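Side-chain contacts in Na Glutathione S-transferase 2 (Necator americanus, PDB 2ON5), which probably catalyses the conjugation of glutathione to electrophilic compounds, as a dimeric hookworm glutathione S-transferase: residues 7-12 / 37-42; 20-25 / 69-74; 96-101 / 161-166; 145-148 / 152-155. All coordinates share one frame; numbering follows the deposited sequence.

Contact 1 (7-12 / 37-42); sequences TYFAGR and QEWPKH. With GSH (glutathione), chain V.
F9 and W39 meet as an edge-to-face aromatic pair beside bound glutathione. F9 presents the edge of its ring to the face of the W39 five-membered ring. The centroids are 4.9 Å apart and the planes stand at 79°. F9 CE1 makes the closest approach, 3.5 Å from W39 CG. F9 CZ sits near W39 CD1. W39 has CG anti to its backbone N (chi1 156°). This sends the indole from the loop toward the end of strand 4-9 and leaves its NE1 edge for the ligand. There W39 NE1 donates to glutathione O32, a carboxylate oxygen, at 3.0 Å. The bond is nearly straight (167°) and the oxygen lies in the indole plane. An edge of the F9 ring also meets the ligand, with glutathione N3 in its plane, 3.6 Å from F9 CE2. On the same strand, Y8 OH lies 3.0 Å from glutathione SG2 and is hydrogen-bonded to L14 N. Y8 is placed like the tyrosine that assists the thiol in related enzymes. On the loop side, H42 NE2 donates to E38 OE1 at 2.8 Å. I51 packs against both F9 and W39. The chemistry is thus divided. The edge-to-face pair packs the indole by its face, while its one N-H is spent on the glycine end of glutathione.

Contact 2 (20-25 / 69-74); sequences QIFALA and RYLSRK. With EDO (1,2-ethanediol), chain R.
I21 and L71 face each other with like first torsions. In each the gamma branch, CG1 of I21 (chi1 -69°) and CG of L71 (chi1 -56°), is anti to the carbonyl carbon. The I21 CG2 methyl is then left to rest on L71 CB at 3.8 Å. These residues join helices 16-25 and 64-75 of the thioredoxin-like N-terminal domain. The short segments run almost parallel, with axes 10.1 Å apart and 12° between their directions. F22 closes one flank of the seam. The end of its ring reaches the forked end of L71 at a slant, with F22 CZ 3.6 Å from L71 CD1. F22 also stacks on Y29 and meets Y4, so it ties the helix pair to the rest of the domain. The seam is buried and apolar apart from S72. That hydroxyl is bonded within its own helix, to A68 O, one turn back. On the other side of helix 64-75, R73 forms a salt bridge with E85 of the second subunit. I21 also packs on L158 of helix 155-168, in the helical domain. Its outer methyl ends in a tight spot: I21 CD1 lies 3.2 Å from S72 OG.

Contact 3 (96-101 / 161-166); sequences KDYINE and AEHTSG. With GSH (glutathione), chain B.
On the helix that carries H163 toward Y98, A161 O is gripped twice by S165. S165 OG donates to A161 O at 2.8 Å and S165 N donates to the same A161 O at 3.0 Å. The two donors arrive from opposite faces of the carbonyl plane. The contact itself is made by rings. Y98 turns its ring edge toward the face of H163, offset, with centroids 5.0 Å apart and planes at 83°. CG anti to the backbone N in both, chi1 161° and 173°, extends each ring from its helix toward the other, and the two side chains come from opposite directions. The modelled approach is very tight, and its finest detail is doubtful. I99 adds a CH-pi contact: its CD1 is 4.2 Å from the H163 ring centroid, off-centre. Behind the pair, Y98 stacks on F132 of helix 117-143. The other side of helix 82-101 serves the dimer. D97 OD1 accepts from N1 of the glutathione held by the second subunit, at 2.9 Å, and D97 OD2 adds a weak bond. S64 of that subunit binds the same ligand. Packing within the all-helical C-terminal domain is thus joined to a glutathione site completed across the dimer interface, an aspartate contribution also known in related glutathione S-transferases.

Contact 4 (145-148 / 152-155); sequences SGYL and SVTY
Y147 lays one ring face over the peptide that links S152 to V153. V153 N lies 3.8 Å above the plane, over the ring centre. S152 C sits nearer the rim, 3.7 Å from Y147 CD1. With CG anti to the carbonyl carbon (chi1 -57°), the Y147 ring spreads over that backbone. On the same side of the ring, V153 CB sits above the rim, 3.9 Å from Y147 CE2. V153 takes a less common rotamer. CG1 stands between the backbone N and the carbonyl carbon (chi1 70°), and CG2 is anti to N. The backbone before Y147 is held by an ST turn: Y147 N donates to S145 OG at 3.0 Å. S145 OG is also bonded to G150 O, which ties the turn to the middle of the loop. T154 is the N-cap of helix 155-168, with a weak bond from A156 N to T154 OG1. T154 N donates to D157 OD1, and L148 N to D157 OD2. V153 packs on L158, as in a hydrophobic staple across the helix start. The two segments lie in the connection between helices 117-143 and 155-168, with Y155 opening the second helix. L148 and Y155 pack on helix 82-101, while Y155 also touches helix 64-75.

Contacts 1 and 2 belong to the thioredoxin-like domain, contacts 3 and 4 to the helical one. Contact 1 lines the glutathione pocket directly. The centres of contact 1 and contact 3 are about 21 Å apart. Contact 3 adds D97 to the pocket of the second subunit, whose own D97 does the same for the ligand at contact 1. A salt bridge joins contacts 1 and 3, with R12 NH1 3.2 Å from E162 OE2. Contact 2 meets contact 4 at Y155, whose CB is 3.3 Å from S72 OG. Contact 4 is farthest from the ligand-lining contact 1, about 31 Å between centres. Contacts 2 and 3 both reach the second subunit.

Contact 1 (7-12 / 37-42)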
# COMPACT_ATOMS: atom_id res chain seq x y z
N THR A 7 -15.42 -3.93 10.60
CA THR A 7 -16.15 -2.65 10.73
C THR A 7 -15.83 -1.72 9.55
O THR A 7 -14.65 -1.50 9.22
CB THR A 7 -15.88 -1.96 12.07
OG1 THR A 7 -16.19 -2.84 13.16
CG2 THR A 7 -16.75 -0.68 12.20
N TYR A 8 -16.88 -1.23 8.89
CA TYR A 8 -16.74 -0.30 7.76
C TYR A 8 -18.04 0.50 7.60
O TYR A 8 -18.92 0.45 8.46
CB TYR A 8 -16.40 -1.08 6.48
CG TYR A 8 -15.98 -0.19 5.34
CD1 TYR A 8 -14.89 0.69 5.47
CD2 TYR A 8 -16.68 -0.18 4.15
CE1 TYR A 8 -14.52 1.52 4.41
CE2 TYR A 8 -16.32 0.65 3.10
CZ TYR A 8 -15.25 1.50 3.24
OH TYR A 8 -14.88 2.30 2.19
N PHE A 9 -18.14 1.28 6.53
CA PHE A 9 -19.38 1.98 6.23
C PHE A 9 -20.39 1.01 5.63
O PHE A 9 -20.04 -0.12 5.27
CB PHE A 9 -19.13 3.14 5.24
CG PHE A 9 -18.29 4.23 5.80
CD1 PHE A 9 -18.77 5.04 6.82
CD2 PHE A 9 -17.02 4.48 5.28
CE1 PHE A 9 -18.00 6.08 7.33
CE2 PHE A 9 -16.23 5.51 5.81
CZ PHE A 9 -16.74 6.32 6.82
N ALA A 10 -21.66 1.45 5.55
CA ALA A 10 -22.72 0.75 4.83
C ALA A 10 -22.48 0.93 3.34
O ALA A 10 -23.16 1.72 2.65
CB ALA A 10 -24.12 1.30 5.24
N GLY A 11 -21.49 0.21 2.83
CA GLY A 11 -21.13 0.33 1.44
C GLY A 11 -20.08 -0.70 1.10
O GLY A 11 -19.51 -1.36 2.01
N ARG A 12 -19.81 -0.83 -0.19
CA ARG A 12 -18.77 -1.77 -0.63
C ARG A 12 -17.38 -1.20 -0.37
O ARG A 12 -16.67 -1.68 0.51
CB ARG A 12 -18.99 -2.18 -2.09
CG ARG A 12 -20.14 -3.17 -2.22
CD ARG A 12 -20.62 -3.24 -3.64
NE ARG A 12 -21.34 -2.02 -4.03
CZ ARG A 12 -20.94 -1.18 -4.98
NH1 ARG A 12 -19.81 -1.41 -5.63
NH2 ARG A 12 -21.68 -0.11 -5.27
N GLN A 37 -23.41 9.29 9.39
CA GLN A 37 -23.86 10.01 10.59
C GLN A 37 -23.34 9.34 11.88
O GLN A 37 -22.99 10.02 12.85
CB GLN A 37 -25.40 10.11 10.60
CG GLN A 37 -25.99 10.98 11.68
CD GLN A 37 -27.47 11.38 11.44
OE1 GLN A 37 -27.77 12.49 10.96
NE2 GLN A 37 -28.39 10.50 11.80
N GLU A 38 -23.30 8.01 11.89
CA GLU A 38 -22.99 7.26 13.12
C GLU A 38 -21.48 7.13 13.29
O GLU A 38 -20.97 7.06 14.41
CB GLU A 38 -23.66 5.88 13.06
CG GLU A 38 -23.34 4.92 14.24
CD GLU A 38 -23.86 5.40 15.58
OE1 GLU A 38 -23.36 4.91 16.62
OE2 GLU A 38 -24.77 6.26 15.59
N TRP A 39 -20.77 7.12 12.17
CA TRP A 39 -19.33 6.81 12.18
C TRP A 39 -18.44 7.67 13.11
O TRP A 39 -17.66 7.10 13.89
CB TRP A 39 -18.77 6.70 10.75
CG TRP A 39 -17.28 6.97 10.66
CD1 TRP A 39 -16.68 8.01 10.02
CD2 TRP A 39 -16.22 6.20 11.27
NE1 TRP A 39 -15.30 7.93 10.18
CE2 TRP A 39 -15.00 6.84 10.94
CE3 TRP A 39 -16.19 5.04 12.06
CZ2 TRP A 39 -13.76 6.35 11.36
CZ3 TRP A 39 -14.95 4.55 12.48
CH2 TRP A 39 -13.75 5.22 12.13
N PRO A 40 -18.53 9.02 13.02
CA PRO A 40 -17.50 9.86 13.70
C PRO A 40 -17.27 9.59 15.17
O PRO A 40 -16.13 9.67 15.61
CB PRO A 40 -18.01 11.29 13.49
CG PRO A 40 -18.75 11.19 12.16
CD PRO A 40 -19.45 9.85 12.23
N LYS A 41 -18.32 9.28 15.91
CA LYS A 41 -18.17 9.05 17.34
C LYS A 41 -17.39 7.78 17.65
O LYS A 41 -17.01 7.57 18.81
CB LYS A 41 -19.53 8.98 18.03
CG LYS A 41 -20.38 7.78 17.63
CD LYS A 41 -21.79 7.90 18.21
CE LYS A 41 -21.75 7.70 19.73
NZ LYS A 41 -23.12 7.80 20.31
N HIS A 42 -17.19 6.93 16.64
CA HIS A 42 -16.42 5.69 16.81
C HIS A 42 -14.96 5.79 16.34
O HIS A 42 -14.22 4.82 16.46
CB HIS A 42 -17.10 4.53 16.09
CG HIS A 42 -18.51 4.31 16.54
ND1 HIS A 42 -18.82 3.65 17.70
CD2 HIS A 42 -19.69 4.72 16.00
CE1 HIS A 42 -20.14 3.62 17.85
NE2 HIS A 42 -20.68 4.27 16.84
N1 GSH V . -5.15 3.33 3.37
CA1 GSH V . -6.62 3.31 3.53
C1 GSH V . -7.12 1.87 3.62
O11 GSH V . -6.92 1.19 2.59
O12 GSH V . -7.68 1.35 4.62
CB1 GSH V . -7.12 4.26 4.63
CG1 GSH V . -8.58 4.03 5.02
CD1 GSH V . -9.49 5.23 4.78
OE1 GSH V . -9.14 6.31 3.93
N2 GSH V . -10.64 5.14 5.46
CA2 GSH V . -11.92 5.77 5.16
C2 GSH V . -12.48 6.41 6.40
O2 GSH V . -12.15 5.95 7.70
CB2 GSH V . -12.88 4.72 4.64
SG2 GSH V . -13.14 4.70 2.84
N3 GSH V . -13.28 7.47 6.23
CA3 GSH V . -13.76 8.24 7.36
C3 GSH V . -12.71 9.02 8.12
O31 GSH V . -11.54 9.13 7.68
O32 GSH V . -12.99 9.57 9.21

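Contact 2 (20-25 / 69-74)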
# COMPACT_ATOMS: atom_id res chain seq x y z
N GLN A 20 -15.27 -10.50 0.46
CA GLN A 20 -15.29 -11.54 -0.59
C GLN A 20 -14.27 -12.61 -0.28
O GLN A 20 -14.46 -13.75 -0.65
CB GLN A 20 -15.08 -10.96 -1.99
CG GLN A 20 -16.33 -10.15 -2.43
CD GLN A 20 -16.19 -9.41 -3.75
OE1 GLN A 20 -17.04 -8.57 -4.09
NE2 GLN A 20 -15.12 -9.71 -4.50
N ILE A 21 -13.19 -12.24 0.40
CA ILE A 21 -12.24 -13.25 0.92
C ILE A 21 -12.97 -14.17 1.91
O ILE A 21 -12.84 -15.41 1.83
CB ILE A 21 -11.04 -12.60 1.58
CG1 ILE A 21 -10.17 -11.90 0.51
CG2 ILE A 21 -10.27 -13.68 2.42
CD1 ILE A 21 -9.10 -10.90 1.09
N PHE A 22 -13.75 -13.59 2.82
CA PHE A 22 -14.50 -14.42 3.78
C PHE A 22 -15.47 -15.36 3.08
O PHE A 22 -15.59 -16.53 3.46
CB PHE A 22 -15.28 -13.57 4.80
CG PHE A 22 -14.45 -12.97 5.89
CD1 PHE A 22 -13.71 -13.76 6.76
CD2 PHE A 22 -14.45 -11.58 6.09
CE1 PHE A 22 -12.96 -13.21 7.78
CE2 PHE A 22 -13.71 -11.00 7.15
CZ PHE A 22 -12.96 -11.82 7.98
N ALA A 23 -16.19 -14.84 2.08
CA ALA A 23 -17.12 -15.65 1.29
C ALA A 23 -16.43 -16.80 0.59
O ALA A 23 -16.89 -17.93 0.67
CB ALA A 23 -17.86 -14.77 0.26
N LEU A 24 -15.31 -16.54 -0.08
CA LEU A 24 -14.56 -17.60 -0.76
C LEU A 24 -14.05 -18.67 0.21
O LEU A 24 -13.94 -19.85 -0.14
CB LEU A 24 -13.37 -17.02 -1.54
CG LEU A 24 -13.74 -16.19 -2.77
CD1 LEU A 24 -12.51 -15.62 -3.43
CD2 LEU A 24 -14.54 -17.02 -3.75
N ALA A 25 -13.73 -18.25 1.43
CA ALA A 25 -13.18 -19.15 2.44
C ALA A 25 -14.28 -19.95 3.15
O ALA A 25 -14.01 -20.94 3.85
CB ALA A 25 -12.36 -18.36 3.43
N ARG A 69 -4.53 -8.93 2.86
CA ARG A 69 -3.36 -9.84 2.72
C ARG A 69 -3.33 -10.86 3.87
O ARG A 69 -3.10 -12.05 3.64
CB ARG A 69 -2.04 -9.06 2.73
CG ARG A 69 -0.75 -9.93 2.50
CD ARG A 69 0.53 -9.05 2.43
NE ARG A 69 0.35 -8.04 1.41
CZ ARG A 69 0.07 -6.75 1.63
NH1 ARG A 69 0.01 -6.26 2.86
NH2 ARG A 69 -0.16 -5.96 0.60
N TYR A 70 -3.54 -10.37 5.08
CA TYR A 70 -3.58 -11.24 6.28
C TYR A 70 -4.57 -12.43 6.13
O TYR A 70 -4.22 -13.60 6.34
CB TYR A 70 -3.93 -10.41 7.52
CG TYR A 70 -4.10 -11.28 8.76
CD1 TYR A 70 -2.99 -11.94 9.31
CD2 TYR A 70 -5.36 -11.48 9.34
CE1 TYR A 70 -3.12 -12.75 10.42
CE2 TYR A 70 -5.51 -12.29 10.49
CZ TYR A 70 -4.38 -12.94 11.00
OH TYR A 70 -4.49 -13.76 12.11
N LEU A 71 -5.82 -12.11 5.78
CA LEU A 71 -6.83 -13.14 5.50
C LEU A 71 -6.54 -13.97 4.25
O LEU A 71 -6.77 -15.19 4.24
CB LEU A 71 -8.24 -12.54 5.43
CG LEU A 71 -8.68 -11.75 6.65
CD1 LEU A 71 -9.88 -10.87 6.34
CD2 LEU A 71 -8.90 -12.64 7.91
N SER A 72 -5.98 -13.35 3.21
CA SER A 72 -5.67 -14.10 2.01
C SER A 72 -4.54 -15.10 2.29
O SER A 72 -4.59 -16.22 1.82
CB SER A 72 -5.26 -13.17 0.88
OG SER A 72 -6.39 -12.43 0.48
N ARG A 73 -3.54 -14.70 3.06
CA ARG A 73 -2.51 -15.67 3.46
C ARG A 73 -3.09 -16.82 4.25
O ARG A 73 -2.66 -17.97 4.10
CB ARG A 73 -1.39 -14.99 4.24
CG ARG A 73 -0.45 -14.20 3.33
CD ARG A 73 0.90 -13.82 3.95
NE ARG A 73 1.17 -14.42 5.25
CZ ARG A 73 2.20 -14.06 6.04
NH1 ARG A 73 3.05 -13.11 5.67
NH2 ARG A 73 2.34 -14.63 7.24
N LYS A 74 -4.04 -16.53 5.12
CA LYS A 74 -4.64 -17.58 5.97
C LYS A 74 -5.51 -18.55 5.15
O LYS A 74 -5.58 -19.78 5.44
CB LYS A 74 -5.47 -16.90 7.08
CG LYS A 74 -6.06 -17.84 8.11
CD LYS A 74 -7.02 -17.11 9.01
CE LYS A 74 -6.28 -16.06 9.85
NZ LYS A 74 -5.57 -16.70 10.97
C1 EDO R . -11.39 -22.24 7.45
O1 EDO R . -11.31 -23.60 7.03
C2 EDO R . -12.26 -21.46 6.47
O2 EDO R . -13.62 -21.44 6.93

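Contact 3 (96-101 / 161-166)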
# COMPACT_ATOMS: atom_id res chain seq x y z
N LYS A 96 -3.93 0.35 -5.80
CA LYS A 96 -4.03 1.37 -4.76
C LYS A 96 -3.62 2.75 -5.31
O LYS A 96 -4.30 3.74 -5.02
CB LYS A 96 -3.18 1.02 -3.54
CG LYS A 96 -3.29 2.05 -2.42
CD LYS A 96 -2.51 1.61 -1.19
CE LYS A 96 -3.29 1.92 0.05
NZ LYS A 96 -2.83 1.04 1.15
N ASP A 97 -2.52 2.79 -6.08
CA ASP A 97 -2.11 4.05 -6.77
C ASP A 97 -3.22 4.60 -7.68
O ASP A 97 -3.50 5.81 -7.69
CB ASP A 97 -0.84 3.82 -7.63
CG ASP A 97 0.44 3.68 -6.78
OD1 ASP A 97 1.51 3.34 -7.36
OD2 ASP A 97 0.40 3.91 -5.56
N TYR A 98 -3.83 3.72 -8.47
CA TYR A 98 -4.94 4.11 -9.37
C TYR A 98 -6.14 4.65 -8.60
O TYR A 98 -6.70 5.70 -8.95
CB TYR A 98 -5.35 2.90 -10.23
CG TYR A 98 -6.74 2.97 -10.87
CD1 TYR A 98 -6.96 3.77 -12.00
CD2 TYR A 98 -7.80 2.23 -10.36
CE1 TYR A 98 -8.23 3.83 -12.61
CE2 TYR A 98 -9.06 2.27 -10.96
CZ TYR A 98 -9.27 3.08 -12.08
OH TYR A 98 -10.53 3.14 -12.67
N ILE A 99 -6.53 3.94 -7.55
CA ILE A 99 -7.61 4.39 -6.69
C ILE A 99 -7.33 5.77 -6.05
O ILE A 99 -8.24 6.60 -5.90
CB ILE A 99 -7.93 3.33 -5.61
CG1 ILE A 99 -8.49 2.05 -6.27
CG2 ILE A 99 -8.88 3.92 -4.51
CD1 ILE A 99 -9.80 2.21 -7.04
N ASN A 100 -6.08 6.00 -5.66
CA ASN A 100 -5.69 7.30 -5.17
C ASN A 100 -5.89 8.38 -6.25
O ASN A 100 -6.43 9.47 -5.96
CB ASN A 100 -4.25 7.28 -4.68
CG ASN A 100 -3.86 8.60 -4.04
OD1 ASN A 100 -4.35 8.94 -2.96
ND2 ASN A 100 -2.98 9.35 -4.72
N GLU A 101 -5.49 8.05 -7.47
CA GLU A 101 -5.68 8.93 -8.62
C GLU A 101 -7.15 9.31 -8.82
O GLU A 101 -7.46 10.48 -9.09
CB GLU A 101 -5.12 8.28 -9.88
CG GLU A 101 -5.13 9.17 -11.11
CD GLU A 101 -4.21 8.66 -12.22
OE1 GLU A 101 -4.09 9.35 -13.25
OE2 GLU A 101 -3.61 7.56 -12.08
N ALA A 161 -11.83 -6.85 -10.09
CA ALA A 161 -13.18 -7.28 -10.53
C ALA A 161 -14.25 -6.45 -9.80
O ALA A 161 -15.25 -5.98 -10.40
CB ALA A 161 -13.39 -8.79 -10.25
N GLU A 162 -14.06 -6.27 -8.50
CA GLU A 162 -15.03 -5.47 -7.70
C GLU A 162 -15.08 -4.01 -8.16
O GLU A 162 -16.15 -3.48 -8.40
CB GLU A 162 -14.73 -5.58 -6.19
CG GLU A 162 -15.60 -4.70 -5.29
CD GLU A 162 -17.10 -4.88 -5.52
OE1 GLU A 162 -17.59 -6.03 -5.65
OE2 GLU A 162 -17.80 -3.86 -5.51
N HIS A 163 -13.91 -3.40 -8.32
CA HIS A 163 -13.86 -2.03 -8.79
C HIS A 163 -14.51 -1.88 -10.15
O HIS A 163 -15.43 -1.05 -10.33
CB HIS A 163 -12.41 -1.50 -8.90
CG HIS A 163 -12.34 -0.15 -9.54
ND1 HIS A 163 -11.87 0.05 -10.82
CD2 HIS A 163 -12.76 1.05 -9.10
CE1 HIS A 163 -11.98 1.33 -11.13
NE2 HIS A 163 -12.53 1.96 -10.10
N THR A 164 -14.02 -2.64 -11.14
CA THR A 164 -14.50 -2.40 -12.50
C THR A 164 -16.00 -2.67 -12.64
O THR A 164 -16.72 -1.87 -13.27
CB THR A 164 -13.72 -3.19 -13.56
OG1 THR A 164 -13.91 -4.60 -13.39
CG2 THR A 164 -12.23 -2.85 -13.50
N SER A 165 -16.47 -3.76 -12.03
CA SER A 165 -17.88 -4.12 -12.11
C SER A 165 -18.75 -3.08 -11.41
O SER A 165 -19.86 -2.74 -11.88
CB SER A 165 -18.14 -5.51 -11.52
OG SER A 165 -17.95 -5.52 -10.12
N GLY A 166 -18.24 -2.56 -10.30
CA GLY A 166 -18.91 -1.53 -9.51
C GLY A 166 -19.12 -0.25 -10.30
O GLY A 166 -20.22 0.30 -10.32
N1 GSH B . 3.56 3.22 -5.29
CA1 GSH B . 4.91 3.75 -5.57
C1 GSH B . 5.93 2.77 -5.02
O11 GSH B . 6.86 2.21 -5.65
O12 GSH B . 5.83 2.52 -3.82
CB1 GSH B . 5.04 4.23 -7.03
CG1 GSH B . 6.46 4.31 -7.61
CD1 GSH B . 6.83 5.73 -8.02
OE1 GSH B . 5.97 6.83 -7.80
N2 GSH B . 8.03 5.87 -8.59
CA2 GSH B . 8.55 7.15 -9.05
C2 GSH B . 8.77 7.20 -10.55
O2 GSH B . 9.05 6.04 -11.25
CB2 GSH B . 9.87 7.35 -8.33
SG2 GSH B . 9.62 7.99 -6.66
N3 GSH B . 8.69 8.39 -11.16
CA3 GSH B . 9.12 8.59 -12.53
C3 GSH B . 8.05 8.32 -13.58
O31 GSH B . 8.33 8.42 -14.80
O32 GSH B . 6.89 8.01 -13.25

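Contact 4 (145-148 / 152-155)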
# COMPACT_ATOMS: atom_id res chain seq x y z
N SER A 145 -3.92 -17.15 -17.72
CA SER A 145 -4.85 -17.93 -16.91
C SER A 145 -6.20 -17.25 -16.78
O SER A 145 -7.18 -17.88 -16.37
CB SER A 145 -4.27 -18.13 -15.53
OG SER A 145 -4.38 -16.92 -14.77
N GLY A 146 -6.25 -15.96 -17.09
CA GLY A 146 -7.48 -15.21 -16.90
C GLY A 146 -7.44 -14.46 -15.59
O GLY A 146 -8.26 -13.58 -15.36
N TYR A 147 -6.45 -14.79 -14.74
CA TYR A 147 -6.22 -14.07 -13.48
C TYR A 147 -4.95 -13.22 -13.58
O TYR A 147 -4.07 -13.46 -14.43
CB TYR A 147 -6.14 -15.02 -12.27
CG TYR A 147 -7.37 -15.89 -12.06
CD1 TYR A 147 -7.31 -17.27 -12.28
CD2 TYR A 147 -8.58 -15.35 -11.66
CE1 TYR A 147 -8.42 -18.08 -12.10
CE2 TYR A 147 -9.70 -16.13 -11.48
CZ TYR A 147 -9.63 -17.50 -11.70
OH TYR A 147 -10.76 -18.29 -11.51
N LEU A 148 -4.84 -12.24 -12.68
CA LEU A 148 -3.76 -11.25 -12.82
C LEU A 148 -2.38 -11.87 -12.55
O LEU A 148 -1.41 -11.55 -13.25
CB LEU A 148 -4.02 -10.04 -11.92
CG LEU A 148 -5.25 -9.23 -12.33
CD1 LEU A 148 -5.68 -8.38 -11.13
CD2 LEU A 148 -4.93 -8.35 -13.58
N SER A 152 -4.66 -19.12 -10.23
CA SER A 152 -5.86 -19.13 -9.40
C SER A 152 -6.17 -17.73 -8.83
O SER A 152 -5.32 -16.84 -8.87
CB SER A 152 -5.72 -20.17 -8.27
OG SER A 152 -4.62 -19.85 -7.44
N VAL A 153 -7.40 -17.55 -8.33
CA VAL A 153 -7.87 -16.23 -7.84
C VAL A 153 -7.07 -15.74 -6.63
O VAL A 153 -6.75 -16.53 -5.73
CB VAL A 153 -9.41 -16.22 -7.55
CG1 VAL A 153 -9.78 -17.07 -6.30
CG2 VAL A 153 -9.94 -14.76 -7.42
N THR A 154 -6.73 -14.45 -6.64
CA THR A 154 -6.07 -13.83 -5.51
C THR A 154 -6.79 -12.55 -5.09
O THR A 154 -7.70 -12.08 -5.80
CB THR A 154 -4.58 -13.46 -5.79
OG1 THR A 154 -4.52 -12.40 -6.74
CG2 THR A 154 -3.79 -14.68 -6.26
N TYR A 155 -6.39 -11.96 -3.97
CA TYR A 155 -7.08 -10.73 -3.54
C TYR A 155 -6.90 -9.57 -4.54
O TYR A 155 -7.73 -8.65 -4.58
CB TYR A 155 -6.72 -10.34 -2.10
CG TYR A 155 -5.35 -9.74 -1.91
CD1 TYR A 155 -5.18 -8.36 -2.01
CD2 TYR A 155 -4.23 -10.53 -1.64
CE1 TYR A 155 -3.93 -7.77 -1.86
CE2 TYR A 155 -2.95 -9.94 -1.48
CZ TYR A 155 -2.82 -8.56 -1.60
OH TYR A 155 -1.61 -7.93 -1.47